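Local atomic coordinates of pectinesterase A (Erwinia chrysanthemi, PDB entry 2NTP), a protein that catalyses hydrolysis of the methyl esters of polygalacturonate in pectin, releasing methanol, and probably initiates the maceration and soft-rotting of plant tissue. Residues N269-N274 against K305-G310; V191-A196 against I228-S233; S102-N107 against D146-G151. One frame throughout, in Å; residues are numbered along the deposited sequence.

All three contacts join neighbouring turns of one right-handed parallel beta-helix and reach the same parallel sheet, whose strands follow in the order 103-107, 147-150, 169-172, 189-192, 226-229 and 271-272. Contacts 1 and 2 have centres about 16 Å apart and touch through Arg229, whose NE forms a salt bridge with Asp273 OD2. Contacts 2 and 3, about 17 Å between centres, meet where Arg193 NH1 lies 2.9 Å from Gly151 O, a probable hydrogen bond. Segment 191-196 also carries Arg195, which binds the substrate, and the side chain of Arg193 is about 10 Å from that of Gln153, the transition-state stabilizer. Contact 3 ends at Gly151, shortly before Gln153 and Asp154. Contact 1 lies away from the active site.

Contact 1. Residues N269-N274 against K305-G310; sequences NTSMDN and KSYGAG
With its CG set between the backbone N and the carbonyl carbon (chi1 62°), Tyr307 lays its ring against Ser271, while Met272, extended beyond CG, carries its CE to Ser306 OG, 3.4 Å away. Ser271 CB stands over one face of the tyrosine ring in a CH-pi contact, 3.7 Å from the ring centroid and displaced toward the rim. The phenol reaches on to a water that accepts from Tyr307 OH and donates to Asn269 O. The side chains of Asn269 and Lys305 run alongside each other, and a second water bridges Asn269 ND2 to Lys305 O. A third links Thr270 N to Ser306 OG, which is also hydrogen-bonded to Glu303.

Under these side chains the backbones are joined by Tyr307 N to Thr270 O at 3.1 Å and by Met272 N to Tyr307 O at 2.7 Å. Farther along, Gly310 N meets Met272 O at 2.8 Å from well above the carbonyl plane, because the chain of 308-310 curls round that oxygen. Where the curl closes, Ala309 CB packs on Asn274 CB at 3.7 Å. Arg229 of the preceding turn forms a salt bridge with Asp273. The single bridge between Ser271 and Tyr307 continues the pairing of successive coils past the last strand of the sheet, 271-272, near the C-terminal end of the parallel beta-helix.

Contact 2. Residues V191-A196 against I228-S233; sequences VSRYRA and IRESDS
Strands 189-192 and 226-229 run parallel in register, Val191 beside Ile228 and Ser192 beside Arg229, with Ser192 N bonded to Ile228 O and Glu230 N to Ser192 O, both at 2.9 Å. Val191 CG2 rests on Ile228 CG1 at 3.8 Å, while its CG1 lies against CA and CB of Glu230.

Past the strand ends Glu230 takes over. Its chain is fully extended (chi1 174°, chi2 178°), which sends the carboxylate across to 193-194, where its two oxygens have separate tasks. OE1 forms a salt bridge with Arg193 NE at 2.8 Å, met on the syn side but tilted out of the carboxylate plane, with the carboxylate and guanidinium planes 84° apart, so this is a single-point grip and not a flat bidentate pair. OE2 accepts from Tyr194 N at 2.9 Å, the donor standing above the carboxylate plane. Waters add to both: one joins Arg193 NH2 to OE1, another donates to OE2 and to Tyr194 O. The ring of Tyr194 turns its edge to Ser233 O, 3.5 Å from CD1, where Ser231 OG shapes an ST turn by accepting from Ser233 N.

Arg193 also makes a cation-pi contact with Tyr152. Arg195, not touching 228-233, bonds through NH2 to a bound galacturonate, so the paired coils border the substrate-binding cleft of the beta-helix.

Contact 3. Residues S102-N107 against D146-G151; sequences SLTIRN and DVSLVG
Ser102 OG donates to Asp146 OD2 at 2.9 Å, using the anti lone pair of the carboxylate, and opens a parallel pairing that runs to Asn107 and Gly151. The aspartate reaches the hydroxyl because its CG is anti to the backbone N (chi1 -174°). After a weak bond from Leu103 N to Asp146 O, the backbones settle into regular alternation: Ser148 N to Leu103 O, Ile105 N to Ser148 O at 2.8 Å, Val150 N to Ile105 O at 2.9 Å, and Asn107 N to Val150 O at 3.0 Å.

On the face bearing Leu103, Ile105, Val147 and Leu149 the contacts are apolar. Ile105 and Leu149 lie alongside each other and point the same way, CD1 touching CD2 at 3.9 Å, and Val147 CG1 lies farther off, 4.3 Å from Ile105 CD1. The other face carries Thr104 beside Ser148 and Arg106 beside Val150. Thr104 OG1 packs on Ser148 CB at 3.5 Å, and the aliphatic root of Arg106 follows Val150, CG to CB 3.8 Å.

In the next shell, Thr104 OG1 is bonded to Arg62 O, and Arg106 NE forms a salt bridge with Asp108. The buried amide of Asn107 is held by Thr71 O and Val131 O through ND2 and by Phe109 N through OD1. Arg193 of contact 2 reaches Gly151.

Both segments turn a corner at their first residue, Ser102 and Asp146, leaving strands 99-101 and 142-145 of another parallel sheet of the beta-helix. Strands 103-107 and 147-150, their directions 11° apart, are flanked by 65-69, which bonds to Thr104 and Arg106, and by 169-172, whose Arg169, Ile170 and Ser171 pack on Ser148, Leu149 and Val150.

Contact 1. Residues N269-N274 against K305-G310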
ATOM      1  N   ASN A 269     -15.238   0.722 -12.396  1.00  8.21           N
ATOM      2  CA  ASN A 269     -14.916  -0.080 -13.587  1.00  8.50           C
ATOM      3  C   ASN A 269     -13.836  -1.134 -13.317  1.00  8.52           C
ATOM      4  O   ASN A 269     -12.883  -1.293 -14.092  1.00  8.75           O
ATOM      5  CB  ASN A 269     -14.504   0.842 -14.745  1.00  8.96           C
ATOM      6  CG  ASN A 269     -15.591   1.846 -15.111  1.00 11.01           C
ATOM      7  OD1 ASN A 269     -15.411   3.062 -14.970  1.00 14.00           O
ATOM      8  ND2 ASN A 269     -16.728   1.340 -15.578  1.00 12.33           N
ATOM      9  N   THR A 270     -14.003  -1.860 -12.215  1.00  8.02           N
ATOM     10  CA  THR A 270     -12.995  -2.804 -11.747  1.00  8.23           C
ATOM     11  C   THR A 270     -13.544  -4.232 -11.707  1.00  8.54           C
ATOM     12  O   THR A 270     -14.662  -4.457 -11.251  1.00  8.34           O
ATOM     13  CB  THR A 270     -12.431  -2.342 -10.377  1.00  8.43           C
ATOM     14  OG1 THR A 270     -11.601  -1.198 -10.591  1.00  8.40           O
ATOM     15  CG2 THR A 270     -11.602  -3.432  -9.700  1.00  8.14           C
ATOM     16  N   SER A 271     -12.760  -5.184 -12.207  1.00  8.71           N
ATOM     17  CA  SER A 271     -13.158  -6.590 -12.165  1.00  9.37           C
ATOM     18  C   SER A 271     -12.881  -7.176 -10.786  1.00  9.18           C
ATOM     19  O   SER A 271     -11.924  -6.790 -10.117  1.00  9.15           O
ATOM     20  CB  SER A 271     -12.460  -7.413 -13.247  1.00  9.75           C
ATOM     21  OG  SER A 271     -11.074  -7.505 -13.023  1.00 12.83           O
ATOM     22  N   MET A 272     -13.732  -8.104 -10.366  1.00  9.16           N
ATOM     23  CA  MET A 272     -13.588  -8.743  -9.064  1.00  9.20           C
ATOM     24  C   MET A 272     -13.920 -10.212  -9.192  1.00  9.63           C
ATOM     25  O   MET A 272     -15.002 -10.561  -9.664  1.00  9.51           O
ATOM     26  CB  MET A 272     -14.533  -8.107  -8.043  1.00  9.10           C
ATOM     27  CG  MET A 272     -14.292  -6.638  -7.786  1.00  9.00           C
ATOM     28  SD  MET A 272     -15.590  -5.898  -6.793  1.00  9.12           S
ATOM     29  CE  MET A 272     -14.958  -4.227  -6.693  1.00  9.45           C
ATOM     30  N   ASP A 273     -12.998 -11.072  -8.766  1.00  9.75           N
ATOM     31  CA  ASP A 273     -13.294 -12.499  -8.679  1.00 10.37           C
ATOM     32  C   ASP A 273     -14.146 -12.795  -7.444  1.00 10.09           C
ATOM     33  O   ASP A 273     -14.365 -11.916  -6.597  1.00  9.54           O
ATOM     34  CB  ASP A 273     -12.012 -13.336  -8.678  1.00 10.84           C
ATOM     35  CG  ASP A 273     -12.227 -14.745  -9.236  1.00 13.17           C
ATOM     36  OD1 ASP A 273     -13.392 -15.148  -9.500  1.00 16.80           O
ATOM     37  OD2 ASP A 273     -11.220 -15.457  -9.417  1.00 16.26           O
ATOM     38  N   ASN A 274     -14.633 -14.032  -7.342  1.00 10.28           N
ATOM     39  CA  ASN A 274     -15.617 -14.366  -6.315  1.00 10.07           C
ATOM     40  C   ASN A 274     -15.060 -14.560  -4.904  1.00  9.38           C
ATOM     41  O   ASN A 274     -15.805 -14.921  -4.003  1.00  9.42           O
ATOM     42  CB  ASN A 274     -16.491 -15.569  -6.739  1.00 10.81           C
ATOM     43  CG  ASN A 274     -15.777 -16.899  -6.611  1.00 11.73           C
ATOM     44  OD1 ASN A 274     -14.614 -16.969  -6.217  1.00 12.64           O
ATOM     45  ND2 ASN A 274     -16.486 -17.976  -6.941  1.00 15.28           N
ATOM     46  N   LYS A 305     -19.982   0.199 -11.456  1.00  8.93           N
ATOM     47  CA  LYS A 305     -19.827  -0.733 -12.575  1.00  9.01           C
ATOM     48  C   LYS A 305     -18.722  -1.778 -12.369  1.00  8.65           C
ATOM     49  O   LYS A 305     -17.921  -2.047 -13.269  1.00  8.47           O
ATOM     50  CB  LYS A 305     -19.670   0.034 -13.900  1.00  9.52           C
ATOM     51  CG  LYS A 305     -20.886   0.905 -14.200  1.00 11.47           C
ATOM     52  CD  LYS A 305     -20.860   1.498 -15.593  1.00 15.51           C
ATOM     53  CE  LYS A 305     -22.213   2.121 -15.914  1.00 17.76           C
ATOM     54  NZ  LYS A 305     -22.288   2.669 -17.300  1.00 20.06           N
ATOM     55  N   SER A 306     -18.690  -2.368 -11.174  1.00  8.26           N
ATOM     56  CA  SER A 306     -17.846  -3.530 -10.947  1.00  8.26           C
ATOM     57  C   SER A 306     -18.331  -4.664 -11.850  1.00  8.58           C
ATOM     58  O   SER A 306     -19.501  -4.710 -12.235  1.00  8.57           O
ATOM     59  CB  SER A 306     -17.878  -3.961  -9.482  1.00  8.32           C
ATOM     60  OG  SER A 306     -17.393  -2.939  -8.632  1.00  7.44           O
ATOM     61  N   TYR A 307     -17.425  -5.562 -12.208  1.00  8.62           N
ATOM     62  CA  TYR A 307     -17.799  -6.737 -12.989  1.00  8.68           C
ATOM     63  C   TYR A 307     -17.000  -7.952 -12.521  1.00  8.90           C
ATOM     64  O   TYR A 307     -16.156  -7.835 -11.630  1.00  8.77           O
ATOM     65  CB  TYR A 307     -17.677  -6.468 -14.500  1.00  8.84           C
ATOM     66  CG  TYR A 307     -16.285  -6.140 -14.990  1.00  9.40           C
ATOM     67  CD1 TYR A 307     -15.719  -4.881 -14.761  1.00  9.41           C
ATOM     68  CD2 TYR A 307     -15.546  -7.076 -15.707  1.00  9.49           C
ATOM     69  CE1 TYR A 307     -14.435  -4.574 -15.216  1.00  9.67           C
ATOM     70  CE2 TYR A 307     -14.269  -6.779 -16.175  1.00 10.02           C
ATOM     71  CZ  TYR A 307     -13.719  -5.527 -15.923  1.00  9.88           C
ATOM     72  OH  TYR A 307     -12.446  -5.240 -16.375  1.00 10.65           O
ATOM     73  N   GLY A 308     -17.290  -9.118 -13.087  1.00  8.80           N
ATOM     74  CA  GLY A 308     -16.707 -10.370 -12.594  1.00  9.21           C
ATOM     75  C   GLY A 308     -17.538 -10.964 -11.472  1.00  9.40           C
ATOM     76  O   GLY A 308     -18.420 -10.298 -10.924  1.00  9.44           O
ATOM     77  N   ALA A 309     -17.237 -12.211 -11.110  1.00  9.58           N
ATOM     78  CA  ALA A 309     -18.069 -12.978 -10.179  1.00 10.51           C
ATOM     79  C   ALA A 309     -18.225 -12.364  -8.781  1.00 10.98           C
ATOM     80  O   ALA A 309     -19.214 -12.631  -8.094  1.00 11.15           O
ATOM     81  CB  ALA A 309     -17.581 -14.418 -10.087  1.00 10.53           C
ATOM     82  N   GLY A 310     -17.267 -11.539  -8.367  1.00 11.42           N
ATOM     83  CA  GLY A 310     -17.346 -10.867  -7.063  1.00 12.34           C
ATOM     84  C   GLY A 310     -18.141  -9.572  -7.071  1.00 13.29           C
ATOM     85  O   GLY A 310     -18.249  -8.895  -6.048  1.00 12.98           O
TER
HETATM   86  O   HOH W   1     -11.066  -3.242 -15.113  1.00 13.68           O
HETATM   87  O   HOH W   2     -17.190  -1.359 -15.918  1.00 15.28           O
HETATM   88  O   HOH W   3     -15.753  -1.166  -9.937  1.00  8.69           O

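Contact 2. Residues V191-A196 against I228-S233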
ATOM      1  N   VAL A 191      -3.920  -8.262  -5.720  1.00  6.06           N
ATOM      2  CA  VAL A 191      -3.829  -9.715  -5.582  1.00  6.11           C
ATOM      3  C   VAL A 191      -4.033 -10.162  -4.134  1.00  6.18           C
ATOM      4  O   VAL A 191      -3.178  -9.927  -3.279  1.00  5.76           O
ATOM      5  CB  VAL A 191      -2.472 -10.244  -6.137  1.00  5.86           C
ATOM      6  CG1 VAL A 191      -2.417 -11.767  -6.091  1.00  6.49           C
ATOM      7  CG2 VAL A 191      -2.232  -9.734  -7.569  1.00  7.31           C
ATOM      8  N   SER A 192      -5.176 -10.800  -3.876  1.00  6.26           N
ATOM      9  CA  SER A 192      -5.503 -11.334  -2.550  1.00  6.58           C
ATOM     10  C   SER A 192      -4.825 -12.682  -2.351  1.00  6.53           C
ATOM     11  O   SER A 192      -5.009 -13.607  -3.155  1.00  6.88           O
ATOM     12  CB  SER A 192      -7.014 -11.499  -2.396  1.00  6.92           C
ATOM     13  OG  SER A 192      -7.673 -10.253  -2.344  1.00  8.46           O
ATOM     14  N   ARG A 193      -4.071 -12.796  -1.266  1.00  5.91           N
ATOM     15  CA  ARG A 193      -3.202 -13.951  -1.061  1.00  5.71           C
ATOM     16  C   ARG A 193      -3.818 -15.041  -0.192  1.00  5.90           C
ATOM     17  O   ARG A 193      -4.670 -14.784   0.673  1.00  6.06           O
ATOM     18  CB  ARG A 193      -1.842 -13.503  -0.511  1.00  5.48           C
ATOM     19  CG  ARG A 193      -1.149 -12.468  -1.404  1.00  4.50           C
ATOM     20  CD  ARG A 193       0.267 -12.167  -0.934  1.00  5.34           C
ATOM     21  NE  ARG A 193       1.222 -13.202  -1.342  1.00  5.49           N
ATOM     22  CZ  ARG A 193       2.541 -13.102  -1.194  1.00  5.95           C
ATOM     23  NH1 ARG A 193       3.071 -12.016  -0.643  1.00  5.75           N
ATOM     24  NH2 ARG A 193       3.331 -14.091  -1.603  1.00  6.57           N
ATOM     25  N   TYR A 194      -3.367 -16.266  -0.436  1.00  6.45           N
ATOM     26  CA  TYR A 194      -3.817 -17.431   0.310  1.00  7.31           C
ATOM     27  C   TYR A 194      -3.369 -17.379   1.774  1.00  7.46           C
ATOM     28  O   TYR A 194      -2.223 -17.030   2.073  1.00  7.46           O
ATOM     29  CB  TYR A 194      -3.291 -18.697  -0.366  1.00  7.70           C
ATOM     30  CG  TYR A 194      -3.599 -19.960   0.402  1.00  8.35           C
ATOM     31  CD1 TYR A 194      -4.903 -20.462   0.461  1.00  9.39           C
ATOM     32  CD2 TYR A 194      -2.595 -20.646   1.075  1.00  9.28           C
ATOM     33  CE1 TYR A 194      -5.194 -21.621   1.171  1.00 10.38           C
ATOM     34  CE2 TYR A 194      -2.879 -21.806   1.788  1.00 10.26           C
ATOM     35  CZ  TYR A 194      -4.179 -22.284   1.832  1.00  9.99           C
ATOM     36  OH  TYR A 194      -4.471 -23.434   2.537  1.00 11.57           O
ATOM     37  N   ARG A 195      -4.285 -17.722   2.678  1.00  7.90           N
ATOM     38  CA  ARG A 195      -4.001 -17.781   4.112  1.00  8.57           C
ATOM     39  C   ARG A 195      -4.101 -19.215   4.615  1.00  8.81           C
ATOM     40  O   ARG A 195      -5.204 -19.719   4.830  1.00  8.80           O
ATOM     41  CB  ARG A 195      -5.004 -16.929   4.903  1.00  8.68           C
ATOM     42  CG  ARG A 195      -4.900 -15.417   4.709  1.00  9.71           C
ATOM     43  CD  ARG A 195      -3.786 -14.787   5.547  1.00 10.05           C
ATOM     44  NE  ARG A 195      -3.875 -15.026   6.991  1.00  9.91           N
ATOM     45  CZ  ARG A 195      -4.551 -14.266   7.854  1.00 10.03           C
ATOM     46  NH1 ARG A 195      -5.262 -13.226   7.436  1.00  9.29           N
ATOM     47  NH2 ARG A 195      -4.543 -14.564   9.153  1.00  9.77           N
ATOM     48  N   ALA A 196      -2.956 -19.866   4.800  1.00  9.38           N
ATOM     49  CA  ALA A 196      -2.921 -21.238   5.305  1.00 10.48           C
ATOM     50  C   ALA A 196      -3.398 -21.319   6.757  1.00 11.04           C
ATOM     51  O   ALA A 196      -3.819 -22.387   7.227  1.00 11.44           O
ATOM     52  CB  ALA A 196      -1.521 -21.816   5.175  1.00 10.73           C
ATOM     53  N   ILE A 228      -8.058  -9.725  -7.983  1.00  8.40           N
ATOM     54  CA  ILE A 228      -7.843 -11.132  -8.327  1.00  9.45           C
ATOM     55  C   ILE A 228      -7.326 -11.960  -7.153  1.00  9.70           C
ATOM     56  O   ILE A 228      -6.729 -11.432  -6.217  1.00  9.56           O
ATOM     57  CB  ILE A 228      -6.891 -11.301  -9.555  1.00  9.69           C
ATOM     58  CG1 ILE A 228      -5.475 -10.800  -9.243  1.00 10.09           C
ATOM     59  CG2 ILE A 228      -7.470 -10.596 -10.804  1.00 10.30           C
ATOM     60  CD1 ILE A 228      -4.456 -11.085 -10.357  1.00 10.30           C
ATOM     61  N   ARG A 229      -7.574 -13.264  -7.215  1.00 10.28           N
ATOM     62  CA  ARG A 229      -7.041 -14.184  -6.221  1.00 11.00           C
ATOM     63  C   ARG A 229      -5.690 -14.700  -6.686  1.00 10.95           C
ATOM     64  O   ARG A 229      -5.469 -14.920  -7.884  1.00 11.00           O
ATOM     65  CB  ARG A 229      -8.002 -15.344  -5.956  1.00 11.77           C
ATOM     66  CG  ARG A 229      -8.527 -16.015  -7.192  1.00 14.58           C
ATOM     67  CD  ARG A 229      -9.194 -17.326  -6.853  1.00 18.37           C
ATOM     68  NE  ARG A 229     -10.476 -17.437  -7.529  1.00 23.20           N
ATOM     69  CZ  ARG A 229     -11.652 -17.416  -6.912  1.00 23.79           C
ATOM     70  NH1 ARG A 229     -11.726 -17.325  -5.588  1.00 24.47           N
ATOM     71  NH2 ARG A 229     -12.759 -17.518  -7.624  1.00 26.14           N
ATOM     72  N   GLU A 230      -4.793 -14.880  -5.723  1.00 10.72           N
ATOM     73  CA  GLU A 230      -3.450 -15.391  -5.958  1.00 10.81           C
ATOM     74  C   GLU A 230      -3.478 -16.819  -6.509  1.00 10.92           C
ATOM     75  O   GLU A 230      -2.642 -17.207  -7.334  1.00 10.90           O
ATOM     76  CB  GLU A 230      -2.708 -15.356  -4.627  1.00 11.03           C
ATOM     77  CG  GLU A 230      -1.348 -15.974  -4.624  1.00 10.73           C
ATOM     78  CD  GLU A 230      -0.698 -15.846  -3.272  1.00  9.38           C
ATOM     79  OE1 GLU A 230       0.296 -15.107  -3.182  1.00  9.39           O
ATOM     80  OE2 GLU A 230      -1.196 -16.477  -2.305  1.00  8.08           O
ATOM     81  N   SER A 231      -4.439 -17.601  -6.030  1.00 11.07           N
ATOM     82  CA  SER A 231      -4.574 -19.001  -6.422  1.00 11.50           C
ATOM     83  C   SER A 231      -6.006 -19.480  -6.236  1.00 12.09           C
ATOM     84  O   SER A 231      -6.799 -18.856  -5.523  1.00 11.47           O
ATOM     85  CB  SER A 231      -3.667 -19.872  -5.563  1.00 11.30           C
ATOM     86  OG  SER A 231      -4.243 -20.027  -4.275  1.00 11.63           O
ATOM     87  N   ASP A 232      -6.315 -20.623  -6.841  1.00 12.75           N
ATOM     88  CA  ASP A 232      -7.622 -21.248  -6.685  1.00 13.64           C
ATOM     89  C   ASP A 232      -7.920 -21.690  -5.250  1.00 13.26           C
ATOM     90  O   ASP A 232      -9.076 -21.975  -4.910  1.00 14.03           O
ATOM     91  CB  ASP A 232      -7.765 -22.426  -7.656  1.00 14.27           C
ATOM     92  CG  ASP A 232      -7.830 -21.982  -9.111  1.00 16.79           C
ATOM     93  OD1 ASP A 232      -8.132 -20.797  -9.371  1.00 19.83           O
ATOM     94  OD2 ASP A 232      -7.581 -22.824  -9.999  1.00 20.37           O
ATOM     95  N   SER A 233      -6.889 -21.731  -4.405  1.00 12.44           N
ATOM     96  CA  SER A 233      -7.052 -22.108  -3.003  1.00 11.97           C
ATOM     97  C   SER A 233      -7.598 -20.965  -2.146  1.00 11.30           C
ATOM     98  O   SER A 233      -8.033 -21.184  -1.016  1.00 11.47           O
ATOM     99  CB  SER A 233      -5.741 -22.651  -2.427  1.00 12.04           C
ATOM    100  OG  SER A 233      -5.364 -23.832  -3.114  1.00 13.09           O
TER
HETATM  101  O   HOH W   4      -7.940  -8.959  -4.536  1.00 13.28           O
HETATM  102  O   HOH W   5       2.595 -16.641  -2.762  1.00 12.50           O
HETATM  103  O   HOH W   6      -0.181 -16.554   0.315  1.00  6.53           O

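Contact 3. Residues S102-N107 against D146-G151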
ATOM      1  N   SER A 102       9.067   0.639 -13.156  1.00  9.64           N
ATOM      2  CA  SER A 102       9.581  -0.656 -13.620  1.00  9.61           C
ATOM      3  C   SER A 102      10.470  -1.342 -12.588  1.00  9.25           C
ATOM      4  O   SER A 102      11.619  -1.701 -12.857  1.00  9.05           O
ATOM      5  CB  SER A 102      10.284  -0.503 -14.977  1.00  9.91           C
ATOM      6  OG  SER A 102       9.374  -0.020 -15.944  1.00 12.38           O
ATOM      7  N   LEU A 103       9.926  -1.503 -11.388  1.00  8.79           N
ATOM      8  CA  LEU A 103      10.634  -2.200 -10.322  1.00  8.46           C
ATOM      9  C   LEU A 103       9.674  -2.809  -9.316  1.00  7.69           C
ATOM     10  O   LEU A 103       8.501  -2.441  -9.255  1.00  7.43           O
ATOM     11  CB  LEU A 103      11.648  -1.282  -9.635  1.00  9.21           C
ATOM     12  CG  LEU A 103      11.187   0.044  -9.042  1.00  9.53           C
ATOM     13  CD1 LEU A 103      10.616  -0.165  -7.658  1.00 11.48           C
ATOM     14  CD2 LEU A 103      12.341   1.050  -9.001  1.00  9.35           C
ATOM     15  N   THR A 104      10.192  -3.759  -8.549  1.00  7.09           N
ATOM     16  CA  THR A 104       9.431  -4.428  -7.496  1.00  6.82           C
ATOM     17  C   THR A 104       9.968  -3.994  -6.139  1.00  6.71           C
ATOM     18  O   THR A 104      11.185  -3.890  -5.953  1.00  6.85           O
ATOM     19  CB  THR A 104       9.523  -5.957  -7.633  1.00  6.78           C
ATOM     20  OG1 THR A 104       9.005  -6.358  -8.911  1.00  6.77           O
ATOM     21  CG2 THR A 104       8.733  -6.657  -6.516  1.00  7.40           C
ATOM     22  N   ILE A 105       9.050  -3.728  -5.209  1.00  6.51           N
ATOM     23  CA  ILE A 105       9.379  -3.398  -3.824  1.00  6.39           C
ATOM     24  C   ILE A 105       8.698  -4.442  -2.935  1.00  6.40           C
ATOM     25  O   ILE A 105       7.481  -4.630  -3.008  1.00  6.21           O
ATOM     26  CB  ILE A 105       8.883  -1.983  -3.433  1.00  6.63           C
ATOM     27  CG1 ILE A 105       9.451  -0.921  -4.390  1.00  6.15           C
ATOM     28  CG2 ILE A 105       9.258  -1.674  -1.982  1.00  6.62           C
ATOM     29  CD1 ILE A 105       8.716   0.429  -4.352  1.00  6.82           C
ATOM     30  N   ARG A 106       9.492  -5.130  -2.118  1.00  6.23           N
ATOM     31  CA  ARG A 106       8.986  -6.217  -1.279  1.00  6.76           C
ATOM     32  C   ARG A 106       9.275  -5.999   0.199  1.00  6.52           C
ATOM     33  O   ARG A 106      10.340  -5.491   0.569  1.00  6.71           O
ATOM     34  CB  ARG A 106       9.614  -7.564  -1.672  1.00  6.75           C
ATOM     35  CG  ARG A 106       9.642  -7.892  -3.156  1.00  7.49           C
ATOM     36  CD  ARG A 106       9.910  -9.390  -3.370  1.00  8.27           C
ATOM     37  NE  ARG A 106      11.109  -9.849  -2.664  1.00 10.05           N
ATOM     38  CZ  ARG A 106      12.106 -10.546  -3.213  1.00 11.11           C
ATOM     39  NH1 ARG A 106      12.072 -10.908  -4.493  1.00 12.15           N
ATOM     40  NH2 ARG A 106      13.145 -10.893  -2.468  1.00 11.93           N
ATOM     41  N   ASN A 107       8.326  -6.400   1.042  1.00  6.35           N
ATOM     42  CA  ASN A 107       8.673  -6.769   2.410  1.00  6.56           C
ATOM     43  C   ASN A 107       8.690  -8.290   2.473  1.00  6.92           C
ATOM     44  O   ASN A 107       7.687  -8.951   2.176  1.00  6.77           O
ATOM     45  CB  ASN A 107       7.734  -6.163   3.455  1.00  6.50           C
ATOM     46  CG  ASN A 107       8.309  -6.251   4.871  1.00  6.07           C
ATOM     47  OD1 ASN A 107       8.795  -7.306   5.296  1.00  6.53           O
ATOM     48  ND2 ASN A 107       8.257  -5.146   5.601  1.00  5.23           N
ATOM     49  N   ASP A 146       4.223   0.923 -13.414  1.00  8.19           N
ATOM     50  CA  ASP A 146       4.758  -0.416 -13.675  1.00  8.34           C
ATOM     51  C   ASP A 146       5.591  -0.877 -12.473  1.00  7.91           C
ATOM     52  O   ASP A 146       6.751  -1.288 -12.595  1.00  7.64           O
ATOM     53  CB  ASP A 146       5.560  -0.425 -14.982  1.00  8.87           C
ATOM     54  CG  ASP A 146       6.029  -1.814 -15.384  1.00  9.87           C
ATOM     55  OD1 ASP A 146       5.291  -2.803 -15.173  1.00 10.47           O
ATOM     56  OD2 ASP A 146       7.153  -1.904 -15.927  1.00 12.19           O
ATOM     57  N   VAL A 147       4.983  -0.785 -11.296  1.00  7.37           N
ATOM     58  CA  VAL A 147       5.638  -1.170 -10.049  1.00  7.15           C
ATOM     59  C   VAL A 147       4.863  -2.327  -9.424  1.00  6.75           C
ATOM     60  O   VAL A 147       3.639  -2.390  -9.532  1.00  7.42           O
ATOM     61  CB  VAL A 147       5.724   0.030  -9.064  1.00  7.06           C
ATOM     62  CG1 VAL A 147       6.126  -0.417  -7.663  1.00  8.39           C
ATOM     63  CG2 VAL A 147       6.717   1.077  -9.581  1.00  7.06           C
ATOM     64  N   SER A 148       5.591  -3.247  -8.803  1.00  6.14           N
ATOM     65  CA  SER A 148       4.991  -4.351  -8.065  1.00  5.88           C
ATOM     66  C   SER A 148       5.305  -4.193  -6.593  1.00  5.75           C
ATOM     67  O   SER A 148       6.463  -4.020  -6.235  1.00  5.41           O
ATOM     68  CB  SER A 148       5.538  -5.685  -8.574  1.00  5.99           C
ATOM     69  OG  SER A 148       5.079  -6.769  -7.774  1.00  6.36           O
ATOM     70  N   LEU A 149       4.269  -4.244  -5.752  1.00  5.24           N
ATOM     71  CA  LEU A 149       4.429  -4.139  -4.303  1.00  4.61           C
ATOM     72  C   LEU A 149       4.030  -5.455  -3.655  1.00  4.77           C
ATOM     73  O   LEU A 149       2.908  -5.936  -3.855  1.00  4.49           O
ATOM     74  CB  LEU A 149       3.568  -3.004  -3.743  1.00  4.80           C
ATOM     75  CG  LEU A 149       3.731  -1.613  -4.359  1.00  4.22           C
ATOM     76  CD1 LEU A 149       2.809  -0.621  -3.650  1.00  5.52           C
ATOM     77  CD2 LEU A 149       5.182  -1.151  -4.300  1.00  4.72           C
ATOM     78  N   VAL A 150       4.950  -6.032  -2.890  1.00  4.86           N
ATOM     79  CA  VAL A 150       4.761  -7.375  -2.338  1.00  5.09           C
ATOM     80  C   VAL A 150       4.750  -7.388  -0.816  1.00  5.45           C
ATOM     81  O   VAL A 150       5.662  -6.869  -0.172  1.00  5.41           O
ATOM     82  CB  VAL A 150       5.859  -8.344  -2.844  1.00  5.16           C
ATOM     83  CG1 VAL A 150       5.728  -9.697  -2.173  1.00  5.57           C
ATOM     84  CG2 VAL A 150       5.792  -8.481  -4.379  1.00  5.11           C
ATOM     85  N   GLY A 151       3.713  -7.996  -0.251  1.00  5.47           N
ATOM     86  CA  GLY A 151       3.665  -8.233   1.189  1.00  5.19           C
ATOM     87  C   GLY A 151       2.474  -9.096   1.538  1.00  5.26           C
ATOM     88  O   GLY A 151       1.846  -9.702   0.654  1.00  4.84           O
TER